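Local coordinates for thermophilic dibenzothiophene desulfurization enzyme C (Paenibacillus sp. A11-2, PDB 5XDC), which probably catalyses the FMNH2- and oxygen-dependent oxidation of dibenzothiophene to its 5-oxide and 5,5-dioxide, the opening steps of dibenzothiophene desulfurization, at residues F98-V101 against D102-S106; W202-L205 against G206-T210; R350-I353 against E354-R358. All blocks are in the same frame, centred on the assembly; numbering follows the deposited sequence.

All three contacts are local, each formed by two segments that adjoin in sequence, so they follow one another along the chain without nesting or crossing. Contact 1 comes first, at the C-terminal end of helix 85-104 in the N-terminal acyl-CoA dehydrogenase-like region. Contact 2 closes a tight loop between strands 196-198 and 215-217 of the middle region, beside the indole; Met-207 and Thr-210 also touch the start of helix 85-104. Contact 3 is a turn of helix 331-363 in the C-terminal region. Contacts 1 and 2 have centres about 28 Å apart; contacts 2 and 3, about 19 Å apart, both touch the second subunit, and helix 376-385 packs against both.

Contact 1. Residues F98-V101 against D102-S106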
ATOM      1  N   PHE B  98      15.728   3.299  33.686  1.00 13.91           N
ATOM      2  CA  PHE B  98      15.588   4.358  34.674  1.00 14.33           C
ATOM      3  C   PHE B  98      14.129   4.580  35.044  1.00 15.89           C
ATOM      4  O   PHE B  98      13.796   4.735  36.221  1.00 14.08           O
ATOM      5  CB  PHE B  98      16.195   5.648  34.144  1.00 14.53           C
ATOM      6  CG  PHE B  98      16.023   6.786  35.089  1.00 16.20           C
ATOM      7  CD1 PHE B  98      16.937   6.982  36.105  1.00 18.10           C
ATOM      8  CD2 PHE B  98      14.915   7.609  35.016  1.00 16.55           C
ATOM      9  CE1 PHE B  98      16.774   8.006  37.012  1.00 18.52           C
ATOM     10  CE2 PHE B  98      14.750   8.646  35.943  1.00 19.98           C
ATOM     11  CZ  PHE B  98      15.681   8.831  36.925  1.00 17.05           C
ATOM     12  N   ALA B  99      13.242   4.604  34.050  1.00 13.48           N
ATOM     13  CA  ALA B  99      11.827   4.791  34.338  1.00 14.19           C
ATOM     14  C   ALA B  99      11.303   3.713  35.270  1.00 15.49           C
ATOM     15  O   ALA B  99      10.538   4.005  36.195  1.00 14.32           O
ATOM     16  CB  ALA B  99      11.022   4.814  33.041  1.00 13.10           C
ATOM     17  N   TYR B 100      11.684   2.453  35.040  1.00 12.88           N
ATOM     18  CA  TYR B 100      11.237   1.388  35.924  1.00 12.73           C
ATOM     19  C   TYR B 100      11.709   1.646  37.349  1.00 10.99           C
ATOM     20  O   TYR B 100      10.935   1.530  38.304  1.00 15.38           O
ATOM     21  CB  TYR B 100      11.738   0.027  35.425  1.00 13.99           C
ATOM     22  CG  TYR B 100      11.034  -1.105  36.110  1.00 12.94           C
ATOM     23  CD1 TYR B 100      11.424  -1.539  37.383  1.00 14.29           C
ATOM     24  CD2 TYR B 100       9.935  -1.719  35.526  1.00 13.70           C
ATOM     25  CE1 TYR B 100      10.751  -2.557  38.020  1.00 14.67           C
ATOM     26  CE2 TYR B 100       9.262  -2.737  36.152  1.00 14.08           C
ATOM     27  CZ  TYR B 100       9.661  -3.151  37.414  1.00 14.86           C
ATOM     28  OH  TYR B 100       8.985  -4.159  38.043  1.00 16.03           O
ATOM     29  N   VAL B 101      12.980   1.997  37.502  1.00 12.79           N
ATOM     30  CA  VAL B 101      13.511   2.286  38.831  1.00 14.47           C
ATOM     31  C   VAL B 101      12.734   3.426  39.473  1.00 15.93           C
ATOM     32  O   VAL B 101      12.325   3.345  40.638  1.00 16.43           O
ATOM     33  CB  VAL B 101      15.010   2.607  38.748  1.00 12.53           C
ATOM     34  CG1 VAL B 101      15.518   3.133  40.106  1.00 17.95           C
ATOM     35  CG2 VAL B 101      15.809   1.382  38.320  1.00 12.60           C
ATOM     36  N   ASP B 102      12.519   4.508  38.719  1.00 15.29           N
ATOM     37  CA  ASP B 102      11.850   5.674  39.288  1.00 14.44           C
ATOM     38  C   ASP B 102      10.422   5.354  39.708  1.00 19.16           C
ATOM     39  O   ASP B 102       9.927   5.919  40.692  1.00 17.36           O
ATOM     40  CB  ASP B 102      11.847   6.827  38.300  1.00 16.99           C
ATOM     41  CG  ASP B 102      11.579   8.154  38.979  1.00 19.88           C
ATOM     42  OD1 ASP B 102      12.504   8.658  39.638  1.00 20.52           O
ATOM     43  OD2 ASP B 102      10.455   8.670  38.858  1.00 18.79           O
ATOM     44  N   LEU B 103       9.739   4.463  38.983  1.00 14.06           N
ATOM     45  CA  LEU B 103       8.341   4.176  39.251  1.00 18.40           C
ATOM     46  C   LEU B 103       8.137   3.197  40.398  1.00 18.64           C
ATOM     47  O   LEU B 103       7.034   3.140  40.948  1.00 19.45           O
ATOM     48  CB  LEU B 103       7.669   3.609  37.995  1.00 18.67           C
ATOM     49  CG  LEU B 103       7.486   4.603  36.855  1.00 15.98           C
ATOM     50  CD1 LEU B 103       7.159   3.846  35.558  1.00 15.01           C
ATOM     51  CD2 LEU B 103       6.383   5.615  37.190  1.00 21.02           C
ATOM     52  N   PHE B 104       9.160   2.414  40.754  1.00 17.54           N
ATOM     53  CA  PHE B 104       9.033   1.386  41.777  1.00 17.67           C
ATOM     54  C   PHE B 104       9.952   1.580  42.975  1.00 19.22           C
ATOM     55  O   PHE B 104       9.660   1.025  44.042  1.00 22.37           O
ATOM     56  CB  PHE B 104       9.299  -0.002  41.175  1.00 18.35           C
ATOM     57  CG  PHE B 104       8.163  -0.527  40.352  1.00 18.90           C
ATOM     58  CD1 PHE B 104       7.111  -1.198  40.947  1.00 20.83           C
ATOM     59  CD2 PHE B 104       8.140  -0.332  38.987  1.00 18.57           C
ATOM     60  CE1 PHE B 104       6.071  -1.672  40.196  1.00 23.22           C
ATOM     61  CE2 PHE B 104       7.088  -0.798  38.228  1.00 19.47           C
ATOM     62  CZ  PHE B 104       6.060  -1.474  38.832  1.00 20.26           C
ATOM     63  N   ALA B 105      11.030   2.346  42.843  1.00 19.69           N
ATOM     64  CA  ALA B 105      11.964   2.526  43.946  1.00 15.60           C
ATOM     65  C   ALA B 105      11.345   3.394  45.035  1.00 23.65           C
ATOM     66  O   ALA B 105      10.479   4.233  44.781  1.00 19.34           O
ATOM     67  CB  ALA B 105      13.262   3.156  43.454  1.00 17.97           C
ATOM     68  N   SER B 106      11.790   3.169  46.266  1.00 18.96           N
ATOM     69  CA  SER B 106      11.379   4.014  47.369  1.00 26.04           C
ATOM     70  C   SER B 106      12.088   5.362  47.296  1.00 22.30           C
ATOM     71  O   SER B 106      13.152   5.490  46.684  1.00 20.75           O
ATOM     72  CB  SER B 106      11.711   3.341  48.694  1.00 24.50           C
ATOM     73  OG  SER B 106      13.105   3.383  48.907  1.00 23.35           O
TER
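Residues 98-104 form the last turns of helix 85-104, and Asp-102 N donates to Phe-98 O at 2.8 Å in a nearly straight i to i+4 bond. Leu-103 N follows to Ala-99 O at 2.9 Å. At the next step the pattern blurs: Tyr-100 O receives weak bonds from both Leu-103 N and Phe-104 N. Ala-105, the first residue to leave helical angles, still gives its N-H to Val-101 O at 2.7 Å, and its methyl CB lies 4.0 Å from Val-101 CG1. One turn apart on the same flank, the rings of Tyr-100 and Phe-104 make an offset stack, centroids 4.4 Å apart and planes at 21°. Phe-104 CD2 sits over one Tyr-100 face, 3.6 Å from Tyr-100 CE1, while Tyr-100 OH lies over a face of the Phe-104 ring, displaced toward its rim. In this acyl-CoA dehydrogenase-like fold the helix ends here, and Ser-106 caps the N terminus of helix 107-119. Trp-247 and Phe-171 meet the Tyr-100 ring edge-to-face, and the Tyr-100 side chain lies about 6 Å from that of Ser-129, which binds FMN in another structure of this protein. Phe-98 runs alongside Asp-102, the ring and carboxylate planes 19° apart. With CG anti to the backbone N (chi1 -162°), Asp-102 brings OD1 to 4.2 Å from Phe-98 CZ; the same oxygen hydrogen-bonds Tyr-114 OH, whose ring also meets that of Phe-98.

Contact 2. Residues W202-L205 against G206-T210. With IND (indole), chain J.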
ATOM      1  N   TRP B 202      25.819 -12.224  20.990  1.00 14.87           N
ATOM      2  CA  TRP B 202      24.946 -11.374  20.185  1.00 16.37           C
ATOM      3  C   TRP B 202      25.592 -11.164  18.826  1.00 17.00           C
ATOM      4  O   TRP B 202      26.636 -10.509  18.718  1.00 15.61           O
ATOM      5  CB  TRP B 202      24.690 -10.041  20.879  1.00 14.99           C
ATOM      6  CG  TRP B 202      23.765  -9.090  20.127  1.00 13.05           C
ATOM      7  CD1 TRP B 202      24.097  -7.883  19.577  1.00 15.03           C
ATOM      8  CD2 TRP B 202      22.363  -9.262  19.891  1.00 15.24           C
ATOM      9  NE1 TRP B 202      22.994  -7.302  19.005  1.00 13.02           N
ATOM     10  CE2 TRP B 202      21.914  -8.126  19.189  1.00 14.30           C
ATOM     11  CE3 TRP B 202      21.447 -10.269  20.195  1.00 15.40           C
ATOM     12  CZ2 TRP B 202      20.589  -7.976  18.787  1.00 11.78           C
ATOM     13  CZ3 TRP B 202      20.128 -10.113  19.802  1.00 16.32           C
ATOM     14  CH2 TRP B 202      19.714  -8.977  19.109  1.00 14.31           C
ATOM     15  N   ASP B 203      24.970 -11.727  17.791  1.00 13.11           N
ATOM     16  CA  ASP B 203      25.461 -11.598  16.423  1.00 11.39           C
ATOM     17  C   ASP B 203      24.218 -11.525  15.536  1.00 12.24           C
ATOM     18  O   ASP B 203      23.690 -12.551  15.105  1.00 12.82           O
ATOM     19  CB  ASP B 203      26.369 -12.762  16.054  1.00 13.63           C
ATOM     20  CG  ASP B 203      26.958 -12.643  14.661  1.00 21.64           C
ATOM     21  OD1 ASP B 203      26.735 -11.622  13.980  1.00 17.67           O
ATOM     22  OD2 ASP B 203      27.673 -13.584  14.259  1.00 21.78           O
ATOM     23  N   SER B 204      23.753 -10.299  15.300  1.00 13.38           N
ATOM     24  CA  SER B 204      22.405 -10.042  14.812  1.00 11.21           C
ATOM     25  C   SER B 204      22.405  -9.382  13.431  1.00 11.77           C
ATOM     26  O   SER B 204      23.415  -8.854  12.958  1.00 12.13           O
ATOM     27  CB  SER B 204      21.658  -9.149  15.807  1.00 13.67           C
ATOM     28  OG  SER B 204      22.362  -7.937  15.972  1.00 14.30           O
ATOM     29  N   LEU B 205      21.242  -9.434  12.768  1.00 12.42           N
ATOM     30  CA  LEU B 205      21.079  -8.757  11.481  1.00 13.59           C
ATOM     31  C   LEU B 205      21.363  -7.267  11.610  1.00 14.00           C
ATOM     32  O   LEU B 205      22.186  -6.709  10.874  1.00 12.06           O
ATOM     33  CB  LEU B 205      19.664  -8.978  10.955  1.00 14.68           C
ATOM     34  CG  LEU B 205      19.329  -8.262   9.639  1.00 13.61           C
ATOM     35  CD1 LEU B 205      20.211  -8.738   8.501  1.00 15.37           C
ATOM     36  CD2 LEU B 205      17.859  -8.444   9.314  1.00 15.89           C
ATOM     37  N   GLY B 206      20.636  -6.605  12.519  1.00 11.93           N
ATOM     38  CA  GLY B 206      20.835  -5.212  12.833  1.00 11.74           C
ATOM     39  C   GLY B 206      20.849  -5.019  14.339  1.00 11.67           C
ATOM     40  O   GLY B 206      20.788  -5.979  15.104  1.00 13.33           O
ATOM     41  N   MET B 207      20.918  -3.755  14.746  1.00 12.36           N
ATOM     42  CA  MET B 207      21.150  -3.432  16.158  1.00 10.96           C
ATOM     43  C   MET B 207      22.362  -4.202  16.688  1.00 11.06           C
ATOM     44  O   MET B 207      22.365  -4.730  17.801  1.00 13.03           O
ATOM     45  CB  MET B 207      19.908  -3.721  17.001  1.00 14.15           C
ATOM     46  CG  MET B 207      18.709  -2.816  16.667  1.00 20.50           C
ATOM     47  SD  MET B 207      19.136  -1.074  16.971  1.00 19.42           S
ATOM     48  CE  MET B 207      17.511  -0.313  16.883  1.00 19.48           C
ATOM     49  N   ARG B 208      23.423  -4.219  15.891  1.00 12.61           N
ATOM     50  CA  ARG B 208      24.516  -5.162  16.101  1.00 14.37           C
ATOM     51  C   ARG B 208      25.406  -4.805  17.287  1.00 15.68           C
ATOM     52  O   ARG B 208      26.160  -5.675  17.747  1.00 15.31           O
ATOM     53  CB  ARG B 208      25.367  -5.253  14.834  1.00 13.04           C
ATOM     54  CG  ARG B 208      24.690  -6.060  13.724  1.00 14.58           C
ATOM     55  CD  ARG B 208      25.591  -6.259  12.520  1.00 17.39           C
ATOM     56  NE  ARG B 208      26.915  -6.758  12.873  1.00 15.52           N
ATOM     57  CZ  ARG B 208      27.194  -8.013  13.210  1.00 15.07           C
ATOM     58  NH1 ARG B 208      26.243  -8.933  13.268  1.00 14.75           N
ATOM     59  NH2 ARG B 208      28.440  -8.345  13.496  1.00 19.85           N
ATOM     60  N   GLN B 209      25.363  -3.563  17.783  1.00 13.20           N
ATOM     61  CA  GLN B 209      26.184  -3.147  18.917  1.00 13.19           C
ATOM     62  C   GLN B 209      25.364  -2.874  20.181  1.00 14.14           C
ATOM     63  O   GLN B 209      25.800  -2.123  21.054  1.00 17.00           O
ATOM     64  CB  GLN B 209      27.028  -1.923  18.547  1.00 14.45           C
ATOM     65  CG  GLN B 209      28.131  -2.256  17.541  1.00 15.23           C
ATOM     66  CD  GLN B 209      29.269  -1.255  17.558  1.00 15.96           C
ATOM     67  OE1 GLN B 209      29.090  -0.073  17.236  1.00 16.76           O
ATOM     68  NE2 GLN B 209      30.452  -1.720  17.957  1.00 17.15           N
ATOM     69  N   THR B 210      24.206  -3.518  20.316  1.00 14.04           N
ATOM     70  CA  THR B 210      23.365  -3.334  21.492  1.00 12.61           C
ATOM     71  C   THR B 210      23.623  -4.375  22.574  1.00 14.27           C
ATOM     72  O   THR B 210      22.976  -4.319  23.624  1.00 13.62           O
ATOM     73  CB  THR B 210      21.878  -3.360  21.119  1.00 13.27           C
ATOM     74  OG1 THR B 210      21.514  -4.635  20.570  1.00 13.39           O
ATOM     75  CG2 THR B 210      21.557  -2.226  20.129  1.00 15.05           C
TER
HETATM   76  N1  IND J 501      17.434  -5.957  19.149  1.00 42.16           N
HETATM   77  C2  IND J 501      18.047  -5.590  20.270  1.00 32.99           C
HETATM   78  C3  IND J 501      17.224  -5.966  21.173  1.00 33.15           C
HETATM   79  C4  IND J 501      15.008  -7.067  21.493  1.00 34.42           C
HETATM   80  C5  IND J 501      13.965  -7.624  20.747  1.00 30.91           C
HETATM   81  C6  IND J 501      14.029  -7.656  19.338  1.00 32.02           C
HETATM   82  C7  IND J 501      15.136  -7.131  18.679  1.00 26.51           C
HETATM   83  C8  IND J 501      16.173  -6.582  19.407  1.00 34.34           C
HETATM   84  C9  IND J 501      16.099  -6.547  20.843  1.00 33.29           C
HETATM   85  O   HOH W   1      25.891  -8.294  16.521  1.00 17.62           O
HETATM   86  O   HOH W   2      29.897 -10.871  13.904  1.00 39.11           O
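Trp-202 turns the N-H edge of its indole toward Met-207, and NE1 donates to Met-207 O at 2.9 Å with the oxygen only 5° out of the ring plane. The acceptor opens a type I beta turn, Met-207 to Thr-210, in the loop joining strands 196-198 and 215-217 of the acyl-CoA dehydrogenase-like middle region. Thr-210 OG1 donates to the same Met-207 O at 2.9 Å, so two side chains grip one carbonyl; Ser-212 OG is a further partner of that hydroxyl. With CG anti to the backbone N, the Trp-202 ring reaches across to the turn with NE1 and lines the ligand pocket with its six-membered part. Its CZ2 lies 3.8 Å from N1 of the bound indole, and Thr-210 OG1 and Met-207 CB also approach the ligand. Ser-204 lays CB over a face of the Trp-202 ring and sends OG to Gly-206 O at 2.7 Å, from above the carbonyl plane. Farther from the ligand, Arg-208 runs beside Asp-203, bending at chi3 (50°) to bring NH1 back to residues 203-204, which it meets edge-on. The carboxylate and guanidinium planes stand 70° apart, yet Asp-203 OD1 lies in the guanidinium plane, forming a salt bridge with NH1. Asp-203 OD2 pairs with Arg-371 of the second subunit. Arg-208 NE and NH2 donate to the carbonyls of Glu-36 and Arg-37, and these bonds with those of NH1 fix the rotation of the guanidinium. A water bridges Trp-202 O, Ser-204 N and Arg-208 O. The second N-H of Arg-208 NH1 meets Ser-204 O at 2.8 Å, in the carbonyl plane and on a lone pair.

Contact 3. Residues R350-I353 against E354-R358; sequences RLVI and ELTSR
Val-352 and Thr-356 meet one helical turn apart, CG2 to CG2 at 3.9 Å, with their side chains crossing. The Thr-356 hydroxyl sits between the backbone N and the carbonyl carbon (chi1 55°), which turns OG1 back onto Val-352 O at 2.8 Å. Thr-356 N donates to that same oxygen at 3.1 Å, so Val-352 O takes two bonds and the buried hydroxyl finds its acceptor within the helix. On another flank Leu-351 and Leu-355 both carry CG anti to the backbone N but differ at chi2 (60° and 162°); the two side chains cross, and their CD1 methyls touch at 4.0 Å. Glu-354 stretches out beyond CG, its CG 3.2 Å from Arg-350 O. Its OE1 forms a salt bridge with Arg-358 NH1, but from well out of the guanidinium plane, a pairing of charges alone. Arg-350 points elsewhere, to Glu-361 of the second subunit, and Ser-357 OG bonds Trp-379 NE1 of that subunit. The turn belongs to helix 331-363 of the C-terminal helical region: Leu-351 and Leu-355 face Phe-302 of helix 293-324, while Val-352 and Thr-356 fit between helices 247-276 and 376-385.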
ATOM      1  N   ARG B 350       5.538   1.055  10.202  1.00 11.71           N
ATOM      2  CA  ARG B 350       5.269   0.931   8.771  1.00 12.35           C
ATOM      3  C   ARG B 350       6.152   1.873   7.978  1.00 13.66           C
ATOM      4  O   ARG B 350       6.709   1.493   6.935  1.00 15.47           O
ATOM      5  CB  ARG B 350       3.795   1.223   8.476  1.00 15.43           C
ATOM      6  CG  ARG B 350       2.808   0.280   9.165  1.00 39.67           C
ATOM      7  CD  ARG B 350       3.115  -1.174   8.867  1.00 58.43           C
ATOM      8  NE  ARG B 350       2.012  -2.069   9.212  1.00 46.16           N
ATOM      9  CZ  ARG B 350       2.157  -3.374   9.416  1.00 46.67           C
ATOM     10  NH1 ARG B 350       3.358  -3.930   9.319  1.00 37.84           N
ATOM     11  NH2 ARG B 350       1.101  -4.126   9.713  1.00 47.23           N
ATOM     12  N   LEU B 351       6.325   3.100   8.477  1.00 12.12           N
ATOM     13  CA  LEU B 351       7.106   4.093   7.750  1.00 12.18           C
ATOM     14  C   LEU B 351       8.557   3.652   7.605  1.00 15.16           C
ATOM     15  O   LEU B 351       9.111   3.650   6.500  1.00 12.19           O
ATOM     16  CB  LEU B 351       7.027   5.454   8.459  1.00 13.12           C
ATOM     17  CG  LEU B 351       7.940   6.508   7.841  1.00 16.36           C
ATOM     18  CD1 LEU B 351       7.571   6.730   6.386  1.00 16.48           C
ATOM     19  CD2 LEU B 351       7.877   7.809   8.648  1.00 19.21           C
ATOM     20  N   VAL B 352       9.198   3.275   8.711  1.00 11.44           N
ATOM     21  CA  VAL B 352      10.631   3.013   8.637  1.00 11.46           C
ATOM     22  C   VAL B 352      10.902   1.759   7.817  1.00 11.75           C
ATOM     23  O   VAL B 352      11.887   1.700   7.077  1.00 11.81           O
ATOM     24  CB  VAL B 352      11.267   2.938  10.041  1.00 12.06           C
ATOM     25  CG1 VAL B 352      10.870   1.683  10.802  1.00 10.91           C
ATOM     26  CG2 VAL B 352      12.788   3.023   9.916  1.00 14.49           C
ATOM     27  N   ILE B 353      10.029   0.750   7.909  1.00 11.84           N
ATOM     28  CA  ILE B 353      10.265  -0.490   7.173  1.00 11.06           C
ATOM     29  C   ILE B 353      10.096  -0.260   5.667  1.00 12.55           C
ATOM     30  O   ILE B 353      10.878  -0.779   4.861  1.00 12.71           O
ATOM     31  CB  ILE B 353       9.342  -1.608   7.699  1.00 13.11           C
ATOM     32  CG1 ILE B 353       9.719  -2.010   9.137  1.00 13.92           C
ATOM     33  CG2 ILE B 353       9.367  -2.842   6.790  1.00 17.15           C
ATOM     34  CD1 ILE B 353      11.148  -2.516   9.316  1.00 14.29           C
ATOM     35  N   GLU B 354       9.101   0.541   5.266  1.00 12.85           N
ATOM     36  CA  GLU B 354       8.902   0.848   3.846  1.00 13.10           C
ATOM     37  C   GLU B 354      10.031   1.715   3.312  1.00 12.39           C
ATOM     38  O   GLU B 354      10.606   1.433   2.257  1.00 14.43           O
ATOM     39  CB  GLU B 354       7.558   1.562   3.638  1.00 11.02           C
ATOM     40  CG  GLU B 354       6.364   0.698   3.886  1.00 18.81           C
ATOM     41  CD  GLU B 354       5.043   1.427   3.650  1.00 47.89           C
ATOM     42  OE1 GLU B 354       5.071   2.629   3.306  1.00 34.03           O
ATOM     43  OE2 GLU B 354       3.977   0.790   3.812  1.00 46.01           O
ATOM     44  N   LEU B 355      10.367   2.778   4.042  1.00 10.99           N
ATOM     45  CA  LEU B 355      11.305   3.790   3.575  1.00 14.95           C
ATOM     46  C   LEU B 355      12.718   3.231   3.411  1.00 14.86           C
ATOM     47  O   LEU B 355      13.399   3.515   2.414  1.00 12.60           O
ATOM     48  CB  LEU B 355      11.262   4.936   4.585  1.00 18.38           C
ATOM     49  CG  LEU B 355      12.175   6.135   4.590  1.00 26.50           C
ATOM     50  CD1 LEU B 355      11.486   7.200   5.477  1.00 21.51           C
ATOM     51  CD2 LEU B 355      13.548   5.773   5.130  1.00 16.99           C
ATOM     52  N   THR B 356      13.180   2.441   4.373  1.00 12.42           N
ATOM     53  CA  THR B 356      14.562   1.987   4.327  1.00 11.53           C
ATOM     54  C   THR B 356      14.802   1.020   3.181  1.00 12.57           C
ATOM     55  O   THR B 356      15.950   0.870   2.746  1.00 13.92           O
ATOM     56  CB  THR B 356      14.973   1.349   5.659  1.00 12.98           C
ATOM     57  OG1 THR B 356      14.076   0.292   6.009  1.00 12.72           O
ATOM     58  CG2 THR B 356      14.992   2.396   6.763  1.00 12.82           C
ATOM     59  N   SER B 357      13.743   0.394   2.674  1.00 13.36           N
ATOM     60  CA  SER B 357      13.827  -0.495   1.524  1.00 13.44           C
ATOM     61  C   SER B 357      13.578   0.255   0.222  1.00 13.54           C
ATOM     62  O   SER B 357      14.350   0.127  -0.733  1.00 14.42           O
ATOM     63  CB  SER B 357      12.816  -1.636   1.671  1.00 12.71           C
ATOM     64  OG  SER B 357      12.800  -2.432   0.510  1.00 14.85           O
ATOM     65  N   ARG B 358      12.521   1.066   0.172  1.00 14.01           N
ATOM     66  CA  ARG B 358      12.107   1.662  -1.092  1.00 14.76           C
ATOM     67  C   ARG B 358      12.988   2.821  -1.532  1.00 12.74           C
ATOM     68  O   ARG B 358      12.991   3.153  -2.720  1.00 13.46           O
ATOM     69  CB  ARG B 358      10.655   2.132  -0.991  1.00 16.68           C
ATOM     70  CG  ARG B 358       9.663   0.974  -0.969  1.00 23.80           C
ATOM     71  CD  ARG B 358       8.255   1.475  -0.707  1.00 40.63           C
ATOM     72  NE  ARG B 358       7.342   0.383  -0.384  1.00 43.66           N
ATOM     73  CZ  ARG B 358       6.110   0.549   0.080  1.00 47.00           C
ATOM     74  NH1 ARG B 358       5.629   1.772   0.280  1.00 36.12           N
ATOM     75  NH2 ARG B 358       5.354  -0.513   0.340  1.00 55.33           N
TER